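PDB 5WA4: pyridine synthase TbtD from Thermobispora bispora, which probably catalyses the formal [4+2] aza-cycloaddition that builds the central pyridine ring of the thiopeptide antibiotic thiomuracin, engaging its substrate through the leader peptide. Local coordinates for residues E126-R129 with P130-L133. Sequence-based numbering, arbitrary orientation. Where two conformers were deposited one is given.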
loop_
_atom_site.group_PDB
_atom_site.type_symbol
_atom_site.label_atom_id
_atom_site.label_comp_id
_atom_site.label_asym_id
_atom_site.label_seq_id
_atom_site.Cartn_x
_atom_site.Cartn_y
_atom_site.Cartn_z
ATOM N N GLU E 126 22.556 36.329 -15.560
ATOM C CA GLU E 126 22.174 35.671 -14.309
ATOM C C GLU E 126 23.379 35.155 -13.526
ATOM O O GLU E 126 23.238 34.641 -12.413
ATOM C CB GLU E 126 21.176 34.520 -14.575
ATOM C CG GLU E 126 19.714 34.974 -14.835
ATOM C CD GLU E 126 18.717 33.820 -14.917
ATOM O OE1 GLU E 126 19.131 32.669 -15.157
ATOM O OE2 GLU E 126 17.510 34.057 -14.725
ATOM N N GLY E 127 24.568 35.316 -14.088
ATOM C CA GLY E 127 25.766 34.910 -13.382
ATOM C C GLY E 127 25.957 33.422 -13.534
ATOM O O GLY E 127 25.305 32.790 -14.349
ATOM N N GLU E 128 26.824 32.854 -12.713
ATOM C CA GLU E 128 27.310 31.503 -12.929
ATOM C C GLU E 128 26.667 30.409 -12.078
ATOM O O GLU E 128 26.234 30.655 -10.954
ATOM C CB GLU E 128 28.806 31.503 -12.682
ATOM C CG GLU E 128 29.141 32.114 -11.344
ATOM C CD GLU E 128 30.621 32.215 -11.116
ATOM O OE1 GLU E 128 31.210 31.238 -10.613
ATOM O OE2 GLU E 128 31.190 33.276 -11.443
ATOM N N ARG E 129 26.614 29.200 -12.633
ATOM C CA ARG E 129 26.198 28.020 -11.887
ATOM C C ARG E 129 27.088 27.887 -10.661
ATOM O O ARG E 129 28.294 28.104 -10.768
ATOM C CB ARG E 129 26.293 26.764 -12.754
ATOM C CG ARG E 129 25.359 26.754 -13.949
ATOM C CD ARG E 129 25.036 25.333 -14.356
ATOM N NE ARG E 129 24.389 24.617 -13.264
ATOM C CZ ARG E 129 23.977 23.360 -13.336
ATOM N NH1 ARG E 129 24.138 22.673 -14.461
ATOM N NH2 ARG E 129 23.399 22.792 -12.287
ATOM N N PRO E 130 26.495 27.532 -9.503
ATOM C CA PRO E 130 27.124 27.547 -8.169
ATOM C C PRO E 130 28.638 27.307 -8.136
ATOM O O PRO E 130 29.381 28.279 -8.330
ATOM C CB PRO E 130 26.389 26.425 -7.420
ATOM C CG PRO E 130 25.125 26.194 -8.161
ATOM C CD PRO E 130 25.115 27.032 -9.416
ATOM N N GLU E 131 29.086 26.075 -7.888
ATOM C CA GLU E 131 30.525 25.786 -7.876
ATOM C C GLU E 131 30.833 24.409 -8.535
ATOM O O GLU E 131 31.383 24.395 -9.643
ATOM C CB GLU E 131 31.086 25.891 -6.438
ATOM C CG GLU E 131 31.022 27.283 -5.778
ATOM C CD GLU E 131 31.785 28.360 -6.547
ATOM O OE1 GLU E 131 32.888 28.064 -7.059
ATOM O OE2 GLU E 131 31.281 29.506 -6.641
ATOM N N PRO E 132 30.487 23.255 -7.894
ATOM C CA PRO E 132 30.680 22.080 -8.751
ATOM C C PRO E 132 29.366 21.432 -9.212
ATOM O O PRO E 132 28.395 21.353 -8.450
ATOM C CB PRO E 132 31.458 21.129 -7.842
ATOM C CG PRO E 132 30.855 21.385 -6.488
ATOM C CD PRO E 132 30.319 22.823 -6.489
ATOM N N LEU E 133 29.358 20.969 -10.461
ATOM C CA LEU E 133 28.204 20.305 -11.070
ATOM C C LEU E 133 28.326 18.800 -10.829
ATOM O O LEU E 133 29.442 18.297 -10.713
ATOM C CB LEU E 133 28.144 20.602 -12.574
ATOM C CG LEU E 133 27.743 21.972 -13.136
ATOM C CD1 LEU E 133 28.497 23.124 -12.493
ATOM C CD2 LEU E 133 27.962 21.991 -14.654
#
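Arg129 and Leu133 meet across the turn by which the chain leaves edge strand 123-128 for helix 135-159. Arg129 adopts two conformers, so its contact with the leucine is tentative: in the one described here, Leu133 CG sits 3.9 Å off the guanidinium plane, nearer its margin than its centre, and Leu133 CD2 comes 3.9 Å from Arg129 NH1, the side chains running roughly perpendicular. A bend at chi3 (60°) brings the guanidinium beside Leu133. Trp10 of strand 9-16 and Val138 of helix 135-159 also touch Leu133, so this is the more closely packed part of the turn, joining sheet to helix.

The other part is looser and polar. Glu128 and Glu131 converge there, Glu128 OE1 standing 4.3 Å from Glu131 OE2, while the Pro130 ring is exposed. Arg9 on the neighbouring strand forms salt bridges with both carboxylates, which probably offsets their mutual repulsion.

No hydrogen bond links residues 126-129 to 130-133, and Pro130 has no N-H to offer to Glu128 O, 3.5 Å from Pro130 N. One side of the turn is thus non-polar contact and the other two carboxylates that both pair with Arg9; the polar links run to strand 9-16, where Trp10 also bonds the Arg129 backbone.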